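Local atomic coordinates of thymidylate synthase A (Bacillus subtilis, PDB entry 1BKP), a protein that probably catalyses the reductive methylation of dUMP to dTMP, with 5,10-methylenetetrahydrofolate as both methyl donor and reductant, and works as a homodimer. Residues 51-62 against 189-200; 157-165 against 175-183. All coordinates share one frame; numbering follows the deposited sequence.

Interaction 1 of 2, residues 51-62 against 189-200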
loop_
_atom_site.group_PDB
_atom_site.type_symbol
_atom_site.label_atom_id
_atom_site.label_comp_id
_atom_site.label_asym_id
_atom_site.label_seq_id
_atom_site.Cartn_x
_atom_site.Cartn_y
_atom_site.Cartn_z
ATOM N N ASN A 51 0.180 -0.387 -20.354
ATOM C CA ASN A 51 -1.104 -0.593 -20.984
ATOM C C ASN A 51 -1.115 -0.695 -22.512
ATOM O O ASN A 51 -2.190 -0.602 -23.157
ATOM C CB ASN A 51 -2.173 0.404 -20.446
ATOM C CG ASN A 51 -2.944 -0.194 -19.256
ATOM O OD1 ASN A 51 -3.352 -1.351 -19.326
ATOM N ND2 ASN A 51 -3.092 0.584 -18.136
ATOM N N SER A 52 0.049 -0.952 -23.093
ATOM C CA SER A 52 0.116 -1.101 -24.554
ATOM C C SER A 52 -0.417 -2.492 -24.870
ATOM O O SER A 52 -0.801 -2.780 -25.969
ATOM C CB SER A 52 1.521 -0.901 -25.053
ATOM O OG SER A 52 2.423 -1.763 -24.375
ATOM N N GLU A 53 -0.447 -3.373 -23.875
ATOM C CA GLU A 53 -1.052 -4.702 -24.057
ATOM C C GLU A 53 -1.740 -5.113 -22.745
ATOM O O GLU A 53 -1.468 -4.537 -21.672
ATOM C CB GLU A 53 0.009 -5.751 -24.466
ATOM C CG GLU A 53 1.114 -5.846 -23.630
ATOM C CD GLU A 53 2.197 -6.850 -24.167
ATOM O OE1 GLU A 53 2.741 -6.635 -25.230
ATOM O OE2 GLU A 53 2.537 -7.814 -23.473
ATOM N N VAL A 54 -2.645 -6.085 -22.847
ATOM C CA VAL A 54 -3.399 -6.605 -21.709
ATOM C C VAL A 54 -2.438 -7.458 -20.868
ATOM O O VAL A 54 -1.729 -8.243 -21.422
ATOM C CB VAL A 54 -4.545 -7.483 -22.252
ATOM C CG1 VAL A 54 -5.157 -8.300 -21.156
ATOM C CG2 VAL A 54 -5.641 -6.526 -22.766
ATOM N N PRO A 55 -2.305 -7.195 -19.544
ATOM C CA PRO A 55 -1.394 -8.032 -18.786
ATOM C C PRO A 55 -2.031 -9.413 -18.539
ATOM O O PRO A 55 -2.876 -9.541 -17.687
ATOM C CB PRO A 55 -1.171 -7.237 -17.457
ATOM C CG PRO A 55 -2.389 -6.428 -17.323
ATOM C CD PRO A 55 -2.799 -6.037 -18.756
ATOM N N ILE A 56 -1.648 -10.419 -19.326
ATOM C CA ILE A 56 -2.206 -11.738 -19.137
ATOM C C ILE A 56 -1.149 -12.721 -19.537
ATOM O O ILE A 56 -0.192 -12.395 -20.311
ATOM C CB ILE A 56 -3.515 -11.905 -19.953
ATOM C CG1 ILE A 56 -4.292 -13.163 -19.525
ATOM C CG2 ILE A 56 -3.255 -11.909 -21.476
ATOM C CD1 ILE A 56 -5.763 -13.137 -20.020
ATOM N N LEU A 57 -1.095 -13.806 -18.754
ATOM C CA LEU A 57 -0.082 -14.820 -19.058
ATOM C C LEU A 57 -0.418 -15.596 -20.326
ATOM O O LEU A 57 -1.609 -15.832 -20.587
ATOM C CB LEU A 57 -0.018 -15.885 -17.965
ATOM C CG LEU A 57 0.494 -15.468 -16.563
ATOM C CD1 LEU A 57 0.874 -16.781 -15.795
ATOM C CD2 LEU A 57 1.703 -14.439 -16.748
ATOM N N THR A 58 0.610 -16.014 -21.081
ATOM C CA THR A 58 0.331 -16.903 -22.214
ATOM C C THR A 58 0.944 -18.318 -21.965
ATOM O O THR A 58 0.751 -19.258 -22.764
ATOM C CB THR A 58 0.792 -16.366 -23.485
ATOM O OG1 THR A 58 2.228 -16.279 -23.504
ATOM C CG2 THR A 58 0.058 -14.988 -23.795
ATOM N N THR A 59 1.715 -18.464 -20.890
ATOM C CA THR A 59 2.322 -19.757 -20.611
ATOM C C THR A 59 1.326 -20.761 -20.005
ATOM O O THR A 59 1.652 -21.913 -19.803
ATOM C CB THR A 59 3.609 -19.683 -19.758
ATOM O OG1 THR A 59 3.242 -19.056 -18.566
ATOM C CG2 THR A 59 4.768 -18.861 -20.492
ATOM N N LYS A 60 0.159 -20.266 -19.608
ATOM C CA LYS A 60 -0.949 -21.118 -19.154
ATOM C C LYS A 60 -2.202 -20.269 -19.334
ATOM O O LYS A 60 -2.106 -19.061 -19.511
ATOM C CB LYS A 60 -0.812 -21.535 -17.680
ATOM C CG LYS A 60 -1.149 -20.457 -16.671
ATOM C CD LYS A 60 -1.336 -20.977 -15.288
ATOM C CE LYS A 60 -1.711 -19.787 -14.289
ATOM N NZ LYS A 60 -1.780 -20.194 -12.808
ATOM N N LYS A 61 -3.384 -20.886 -19.400
ATOM C CA LYS A 61 -4.570 -20.093 -19.601
ATOM C C LYS A 61 -5.046 -19.482 -18.285
ATOM O O LYS A 61 -5.094 -20.148 -17.271
ATOM C CB LYS A 61 -5.706 -20.969 -20.101
ATOM C CG LYS A 61 -6.978 -20.227 -20.282
ATOM C CD LYS A 61 -8.075 -21.273 -20.627
ATOM C CE LYS A 61 -9.396 -20.598 -20.981
ATOM N NZ LYS A 61 -9.345 -19.860 -22.262
ATOM N N VAL A 62 -5.354 -18.212 -18.279
ATOM C CA VAL A 62 -5.861 -17.608 -17.035
ATOM C C VAL A 62 -7.381 -17.680 -17.140
ATOM O O VAL A 62 -7.939 -17.425 -18.228
ATOM C CB VAL A 62 -5.408 -16.129 -16.940
ATOM C CG1 VAL A 62 -6.155 -15.394 -15.800
ATOM C CG2 VAL A 62 -3.843 -16.091 -16.646
ATOM N N PRO A 189 -1.768 -14.399 -11.194
ATOM C CA PRO A 189 -2.205 -14.115 -12.602
ATOM C C PRO A 189 -3.631 -13.701 -12.742
ATOM O O PRO A 189 -3.956 -12.777 -13.500
ATOM C CB PRO A 189 -1.858 -15.413 -13.367
ATOM C CG PRO A 189 -0.723 -16.092 -12.504
ATOM C CD PRO A 189 -1.206 -15.785 -11.066
ATOM N N PHE A 190 -4.501 -14.306 -11.938
ATOM C CA PHE A 190 -5.938 -13.996 -11.939
ATOM C C PHE A 190 -6.138 -12.521 -11.457
ATOM O O PHE A 190 -6.922 -11.759 -12.032
ATOM C CB PHE A 190 -6.550 -14.951 -10.957
ATOM C CG PHE A 190 -8.031 -14.879 -10.829
ATOM C CD1 PHE A 190 -8.880 -15.677 -11.648
ATOM C CD2 PHE A 190 -8.594 -14.126 -9.819
ATOM C CE1 PHE A 190 -10.243 -15.696 -11.410
ATOM C CE2 PHE A 190 -10.004 -14.146 -9.580
ATOM C CZ PHE A 190 -10.801 -14.925 -10.369
ATOM N N ASN A 191 -5.500 -12.166 -10.340
ATOM C CA ASN A 191 -5.622 -10.833 -9.717
ATOM C C ASN A 191 -5.040 -9.693 -10.555
ATOM O O ASN A 191 -5.686 -8.658 -10.710
ATOM C CB ASN A 191 -4.930 -10.868 -8.368
ATOM C CG ASN A 191 -5.765 -11.530 -7.300
ATOM O OD1 ASN A 191 -7.037 -11.488 -7.312
ATOM N ND2 ASN A 191 -5.089 -12.118 -6.356
ATOM N N VAL A 192 -3.926 -9.944 -11.268
ATOM C CA VAL A 192 -3.256 -8.920 -12.053
ATOM C C VAL A 192 -4.184 -8.602 -13.260
ATOM O O VAL A 192 -4.449 -7.408 -13.550
ATOM C CB VAL A 192 -1.945 -9.405 -12.529
ATOM C CG1 VAL A 192 -1.317 -8.474 -13.578
ATOM C CG2 VAL A 192 -0.959 -9.453 -11.360
ATOM N N PHE A 193 -4.709 -9.651 -13.907
ATOM C CA PHE A 193 -5.637 -9.395 -15.058
ATOM C C PHE A 193 -6.905 -8.663 -14.611
ATOM O O PHE A 193 -7.269 -7.650 -15.158
ATOM C CB PHE A 193 -6.025 -10.743 -15.710
ATOM C CG PHE A 193 -7.099 -10.593 -16.796
ATOM C CD1 PHE A 193 -6.785 -10.020 -18.009
ATOM C CD2 PHE A 193 -8.421 -11.008 -16.573
ATOM C CE1 PHE A 193 -7.795 -9.868 -19.028
ATOM C CE2 PHE A 193 -9.424 -10.863 -17.555
ATOM C CZ PHE A 193 -9.122 -10.308 -18.764
ATOM N N GLN A 194 -7.479 -9.102 -13.496
ATOM C CA GLN A 194 -8.743 -8.615 -12.997
ATOM C C GLN A 194 -8.708 -7.114 -12.689
ATOM O O GLN A 194 -9.620 -6.401 -13.111
ATOM C CB GLN A 194 -9.061 -9.430 -11.761
ATOM C CG GLN A 194 -9.979 -8.881 -10.748
ATOM C CD GLN A 194 -10.166 -9.891 -9.572
ATOM O OE1 GLN A 194 -11.191 -10.594 -9.490
ATOM N NE2 GLN A 194 -9.182 -9.993 -8.737
ATOM N N TYR A 195 -7.641 -6.627 -12.077
ATOM C CA TYR A 195 -7.583 -5.186 -11.762
ATOM C C TYR A 195 -7.295 -4.307 -12.966
ATOM O O TYR A 195 -7.695 -3.097 -12.992
ATOM C CB TYR A 195 -6.711 -4.880 -10.488
ATOM C CG TYR A 195 -7.571 -5.029 -9.269
ATOM C CD1 TYR A 195 -7.851 -6.324 -8.715
ATOM C CD2 TYR A 195 -8.173 -3.885 -8.669
ATOM C CE1 TYR A 195 -8.694 -6.473 -7.602
ATOM C CE2 TYR A 195 -9.030 -4.001 -7.579
ATOM C CZ TYR A 195 -9.277 -5.319 -7.053
ATOM O OH TYR A 195 -10.153 -5.395 -5.992
ATOM N N ASN A 196 -6.620 -4.870 -13.983
ATOM C CA ASN A 196 -6.414 -4.077 -15.196
ATOM C C ASN A 196 -7.786 -3.896 -15.919
ATOM O O ASN A 196 -8.117 -2.804 -16.487
ATOM C CB ASN A 196 -5.400 -4.786 -16.120
ATOM C CG ASN A 196 -5.025 -3.918 -17.287
ATOM O OD1 ASN A 196 -5.550 -4.120 -18.322
ATOM N ND2 ASN A 196 -4.223 -2.837 -17.068
ATOM N N VAL A 197 -8.627 -4.931 -15.862
ATOM C CA VAL A 197 -9.980 -4.786 -16.454
ATOM C C VAL A 197 -10.741 -3.634 -15.719
ATOM O O VAL A 197 -11.288 -2.741 -16.347
ATOM C CB VAL A 197 -10.795 -6.133 -16.392
ATOM C CG1 VAL A 197 -12.202 -5.922 -17.018
ATOM C CG2 VAL A 197 -10.036 -7.123 -17.222
ATOM N N LEU A 198 -10.572 -3.545 -14.399
ATOM C CA LEU A 198 -11.249 -2.506 -13.661
ATOM C C LEU A 198 -10.696 -1.115 -14.144
ATOM O O LEU A 198 -11.466 -0.168 -14.249
ATOM C CB LEU A 198 -10.966 -2.630 -12.162
ATOM C CG LEU A 198 -11.668 -1.592 -11.279
ATOM C CD1 LEU A 198 -13.238 -1.818 -11.298
ATOM C CD2 LEU A 198 -11.064 -1.756 -9.826
ATOM N N GLN A 199 -9.386 -1.015 -14.398
ATOM C CA GLN A 199 -8.816 0.231 -14.869
ATOM C C GLN A 199 -9.503 0.654 -16.166
ATOM O O GLN A 199 -9.834 1.876 -16.345
ATOM C CB GLN A 199 -7.336 0.102 -15.153
ATOM C CG GLN A 199 -6.685 1.448 -15.386
ATOM C CD GLN A 199 -5.197 1.318 -15.601
ATOM O OE1 GLN A 199 -4.718 0.216 -15.768
ATOM N NE2 GLN A 199 -4.458 2.449 -15.647
ATOM N N ARG A 200 -9.538 -0.282 -17.131
ATOM C CA ARG A 200 -10.184 -0.036 -18.430
ATOM C C ARG A 200 -11.646 0.332 -18.287
ATOM O O ARG A 200 -12.117 1.271 -18.978
ATOM C CB ARG A 200 -9.999 -1.249 -19.358
ATOM C CG ARG A 200 -8.440 -1.473 -19.656
ATOM C CD ARG A 200 -8.150 -2.749 -20.453
ATOM N NE ARG A 200 -6.702 -2.863 -20.550
ATOM C CZ ARG A 200 -6.013 -2.681 -21.665
ATOM N NH1 ARG A 200 -6.634 -2.486 -22.846
ATOM N NH2 ARG A 200 -4.717 -2.778 -21.604
HETATM O O HOH W 1 -3.990 -2.436 -24.523
#
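With CG anti to the backbone N (chi1 -172°), the N196 amide reaches from helix 188-206 to N51 of the loop 51-62. R200, extended from CG to NE, brings its guanidinium beside N51. The amide of N51 is the polar centre. Its OD1 takes N196 ND2 at 2.8 Å, in the carbonyl plane and on a lone pair, with a nearly straight bond (162°). R200 NH2 adds a weak, bent bond to the same oxygen. N51 ND2 donates a hydrogen bond to Q199 OE1 at 2.9 Å, but meets it from above the carbonyl plane. A second acceptor for ND2 is the backbone oxygen of G211. R200 NE also holds N196 OD1 at 2.8 Å, which fixes the rotation of that amide. A water links N51 O to R200 NH2.

Carbon packing makes up the rest. V54 CG2 sits over the centre of one face of the R200 guanidinium. F193, its CG likewise anti to the backbone N (chi1 173°), points its ring at V54 and I56. V54 CG1 meets this ring in its plane, at CE1, 3.7 Å away. I56 CD1 lies over a face of the F193 ring, 4.2 Å from the centroid, in a CH-pi contact. P55 CG and CD press on the N196 amide. Further on, L57 CD1 touches P189 CG at 3.7 Å, and V62 CG2 packs on P189 CB. W64 of helix 64-75 also touches F193. This is a loop laid along a buried helix of the thymidylate synthase fold, polar around N51 and R200 and apolar around P189.

Interaction 2 of 2, residues 157-165 against 175-183; sequences LTPCVYETQ and LEVRARSND
Main-chain hydrogen bonds pair V161-Q165 with L175-A179 as an antiparallel hairpin. Q165 and E176 exchange two bonds, Q165 N to E176 O being 2.8 Å. R178 N reaches E163 O, and Y162 N reaches R178 O. The register slips by one between V161 and E163, a beta bulge. At the corner R180 N bonds to C160 O at 3.0 Å.

Side-chain hydrogen bonds come from two arginines. R180 has its CG between the backbone N and the carbonyl carbon (chi1 53°) and then runs extended back along T158-C160. Its NE bonds to P159 O at 2.9 Å and its NH2 to T158 O at 3.0 Å. Both donors stand above the carbonyl planes. One face of this guanidinium lies under C160 SG, off-centre. R178 NH1 donates a hydrogen bond to Y162 OH at 2.8 Å, in the guanidinium plane, with the ring turned 79° to it. Across the dimer interface, Y162 OH also bonds to E163 of the second subunit, and R178 NH2 forms a salt bridge with E176 of the second subunit.

Apolar contacts lie on the face of V161, V177 and A179. V161 CG1 and V177 CG1 are squeezed to 3.3 Å, while V161 CG2 meets A179 CB more loosely.

C160 is the catalytic cysteine. R180 is predicted to bind dUMP, in a site shared between the two subunits; as in other thymidylate synthases it probably belongs to the arginine cluster round the phosphate. R141 of the second subunit packs on R180. Two carbonyl bonds and the backbone bond to C160 O hold R180 and keep its guanidinium face beside the sulfur.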
loop_
_atom_site.group_PDB
_atom_site.type_symbol
_atom_site.label_atom_id
_atom_site.label_comp_id
_atom_site.label_asym_id
_atom_site.label_seq_id
_atom_site.Cartn_x
_atom_site.Cartn_y
_atom_site.Cartn_z
ATOM N N LEU A 157 -13.335 -13.670 5.653
ATOM C CA LEU A 157 -11.929 -13.716 5.172
ATOM C C LEU A 157 -11.448 -12.237 4.971
ATOM O O LEU A 157 -12.245 -11.397 4.579
ATOM C CB LEU A 157 -11.759 -14.427 3.837
ATOM C CG LEU A 157 -12.884 -14.443 2.795
ATOM C CD1 LEU A 157 -13.750 -13.156 2.767
ATOM C CD2 LEU A 157 -12.299 -14.788 1.416
ATOM N N THR A 158 -10.174 -11.957 5.251
ATOM C CA THR A 158 -9.644 -10.626 5.048
ATOM C C THR A 158 -9.121 -10.626 3.634
ATOM O O THR A 158 -8.417 -11.536 3.211
ATOM C CB THR A 158 -8.510 -10.277 6.007
ATOM O OG1 THR A 158 -7.452 -11.228 5.836
ATOM C CG2 THR A 158 -9.028 -10.221 7.488
ATOM N N PRO A 159 -9.380 -9.568 2.887
ATOM C CA PRO A 159 -8.943 -9.452 1.492
ATOM C C PRO A 159 -7.455 -9.484 1.199
ATOM O O PRO A 159 -6.665 -9.003 2.005
ATOM C CB PRO A 159 -9.543 -8.086 1.067
ATOM C CG PRO A 159 -9.403 -7.257 2.398
ATOM C CD PRO A 159 -9.844 -8.297 3.457
ATOM N N CYS A 160 -7.082 -10.135 0.099
ATOM C CA CYS A 160 -5.708 -10.136 -0.360
ATOM C C CYS A 160 -5.439 -8.815 -1.092
ATOM O O CYS A 160 -4.512 -8.104 -0.745
ATOM C CB CYS A 160 -5.368 -11.289 -1.306
ATOM S SG CYS A 160 -5.054 -12.882 -0.393
ATOM N N VAL A 161 -6.173 -8.541 -2.176
ATOM C CA VAL A 161 -5.953 -7.292 -2.958
ATOM C C VAL A 161 -6.935 -6.326 -2.288
ATOM O O VAL A 161 -8.142 -6.326 -2.569
ATOM C CB VAL A 161 -6.270 -7.494 -4.500
ATOM C CG1 VAL A 161 -5.960 -6.174 -5.221
ATOM C CG2 VAL A 161 -5.455 -8.711 -5.110
ATOM N N TYR A 162 -6.409 -5.496 -1.413
ATOM C CA TYR A 162 -7.287 -4.748 -0.546
ATOM C C TYR A 162 -7.337 -3.228 -0.773
ATOM O O TYR A 162 -8.161 -2.544 -0.120
ATOM C CB TYR A 162 -6.833 -5.045 0.934
ATOM C CG TYR A 162 -5.464 -4.450 1.398
ATOM C CD1 TYR A 162 -4.247 -5.135 1.124
ATOM C CD2 TYR A 162 -5.381 -3.134 1.909
ATOM C CE1 TYR A 162 -3.033 -4.541 1.326
ATOM C CE2 TYR A 162 -4.145 -2.524 2.126
ATOM C CZ TYR A 162 -2.961 -3.259 1.830
ATOM O OH TYR A 162 -1.729 -2.747 2.076
ATOM N N GLU A 163 -6.449 -2.693 -1.604
ATOM C CA GLU A 163 -6.503 -1.228 -1.812
ATOM C C GLU A 163 -6.102 -0.821 -3.167
ATOM O O GLU A 163 -5.392 -1.578 -3.917
ATOM C CB GLU A 163 -5.604 -0.465 -0.749
ATOM C CG GLU A 163 -4.127 -0.779 -1.016
ATOM C CD GLU A 163 -3.179 0.014 -0.082
ATOM O OE1 GLU A 163 -3.564 1.039 0.448
ATOM O OE2 GLU A 163 -2.041 -0.377 0.068
ATOM N N THR A 164 -6.586 0.368 -3.576
ATOM C CA THR A 164 -6.182 0.912 -4.884
ATOM C C THR A 164 -5.922 2.399 -4.674
ATOM O O THR A 164 -6.447 2.999 -3.750
ATOM C CB THR A 164 -7.275 0.840 -5.972
ATOM O OG1 THR A 164 -8.403 1.680 -5.650
ATOM C CG2 THR A 164 -7.868 -0.570 -6.124
ATOM N N GLN A 165 -5.072 2.976 -5.507
ATOM C CA GLN A 165 -4.868 4.454 -5.498
ATOM C C GLN A 165 -4.885 4.831 -7.005
ATOM O O GLN A 165 -4.255 4.188 -7.830
ATOM C CB GLN A 165 -3.547 4.882 -4.816
ATOM C CG GLN A 165 -3.497 6.421 -4.855
ATOM C CD GLN A 165 -2.450 6.982 -3.902
ATOM O OE1 GLN A 165 -1.789 6.284 -3.232
ATOM N NE2 GLN A 165 -2.352 8.328 -3.842
ATOM N N LEU A 175 -3.351 3.510 -12.348
ATOM C CA LEU A 175 -3.955 2.748 -11.279
ATOM C C LEU A 175 -2.823 2.049 -10.561
ATOM O O LEU A 175 -1.954 1.450 -11.224
ATOM C CB LEU A 175 -4.934 1.643 -11.809
ATOM C CG LEU A 175 -5.354 0.555 -10.785
ATOM C CD1 LEU A 175 -6.063 1.277 -9.587
ATOM C CD2 LEU A 175 -6.313 -0.463 -11.431
ATOM N N GLU A 176 -2.815 2.143 -9.216
ATOM C CA GLU A 176 -1.812 1.408 -8.439
ATOM C C GLU A 176 -2.610 0.520 -7.468
ATOM O O GLU A 176 -3.456 0.999 -6.727
ATOM C CB GLU A 176 -0.895 2.387 -7.666
ATOM C CG GLU A 176 0.180 1.655 -6.912
ATOM C CD GLU A 176 1.395 2.504 -6.532
ATOM O OE1 GLU A 176 1.257 3.738 -6.469
ATOM O OE2 GLU A 176 2.468 1.928 -6.288
ATOM N N VAL A 177 -2.281 -0.762 -7.380
ATOM C CA VAL A 177 -3.030 -1.671 -6.526
ATOM C C VAL A 177 -2.055 -2.364 -5.560
ATOM O O VAL A 177 -0.903 -2.537 -5.894
ATOM C CB VAL A 177 -3.641 -2.771 -7.512
ATOM C CG1 VAL A 177 -4.284 -3.881 -6.846
ATOM C CG2 VAL A 177 -4.630 -2.114 -8.474
ATOM N N ARG A 178 -2.525 -2.826 -4.411
ATOM C CA ARG A 178 -1.629 -3.604 -3.535
ATOM C C ARG A 178 -2.305 -4.821 -2.983
ATOM O O ARG A 178 -3.447 -4.718 -2.481
ATOM C CB ARG A 178 -1.081 -2.817 -2.328
ATOM C CG ARG A 178 0.085 -3.602 -1.579
ATOM C CD ARG A 178 0.800 -2.671 -0.617
ATOM N NE ARG A 178 1.886 -3.409 0.000
ATOM C CZ ARG A 178 1.797 -4.165 1.075
ATOM N NH1 ARG A 178 0.729 -4.095 1.861
ATOM N NH2 ARG A 178 2.866 -4.824 1.480
ATOM N N ALA A 179 -1.600 -5.930 -3.025
ATOM C CA ALA A 179 -2.018 -7.158 -2.365
ATOM C C ALA A 179 -1.052 -7.320 -1.162
ATOM O O ALA A 179 0.180 -7.283 -1.315
ATOM C CB ALA A 179 -1.818 -8.366 -3.266
ATOM N N ARG A 180 -1.627 -7.664 -0.009
ATOM C CA ARG A 180 -0.812 -7.903 1.178
ATOM C C ARG A 180 -0.056 -9.185 1.061
ATOM O O ARG A 180 1.027 -9.379 1.604
ATOM C CB ARG A 180 -1.769 -8.005 2.414
ATOM C CG ARG A 180 -2.890 -8.973 2.309
ATOM C CD ARG A 180 -3.437 -9.236 3.679
ATOM N NE ARG A 180 -4.535 -10.201 3.607
ATOM C CZ ARG A 180 -4.438 -11.477 3.882
ATOM N NH1 ARG A 180 -3.250 -12.007 4.147
ATOM N NH2 ARG A 180 -5.513 -12.242 3.809
ATOM N N SER A 181 -0.645 -10.082 0.277
ATOM C CA SER A 181 -0.058 -11.401 0.111
ATOM C C SER A 181 -0.550 -11.960 -1.240
ATOM O O SER A 181 -1.628 -11.578 -1.645
ATOM C CB SER A 181 -0.650 -12.346 1.204
ATOM O OG SER A 181 0.051 -13.529 1.026
ATOM N N ASN A 182 0.223 -12.806 -1.919
ATOM C CA ASN A 182 -0.359 -13.436 -3.149
ATOM C C ASN A 182 0.300 -14.777 -3.346
ATOM O O ASN A 182 1.555 -14.904 -3.313
ATOM C CB ASN A 182 0.008 -12.598 -4.377
ATOM C CG ASN A 182 -1.194 -12.122 -5.263
ATOM O OD1 ASN A 182 -0.935 -11.666 -6.318
ATOM N ND2 ASN A 182 -2.448 -12.207 -4.820
ATOM N N ASP A 183 -0.514 -15.805 -3.568
ATOM C CA ASP A 183 0.005 -17.135 -3.940
ATOM C C ASP A 183 0.366 -16.836 -5.399
ATOM O O ASP A 183 -0.551 -16.576 -6.233
ATOM C CB ASP A 183 -1.180 -18.122 -3.856
ATOM C CG ASP A 183 -0.871 -19.475 -4.450
ATOM O OD1 ASP A 183 0.072 -19.627 -5.243
ATOM O OD2 ASP A 183 -1.526 -20.429 -4.021
#

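From the N terminus, the chain first passes 51-62, the loop after strand 39-49 and before helix 64-75. It then runs through helices and strand 143-145 to 157-165, which opens strand 161-169. After a short turn it returns along 175-183, so interaction 2 closes a tight hairpin. Helix 188-206 follows almost at once, and 189-200 comes back to 51-62. Interaction 1 thus closes a long loop of 126 residues that contains the whole of interaction 2. The two touch where N191 meets N182 and V161, and where Y195 and Q199 meet L175. Helix 188-206 therefore lies between the loop and the central sheet.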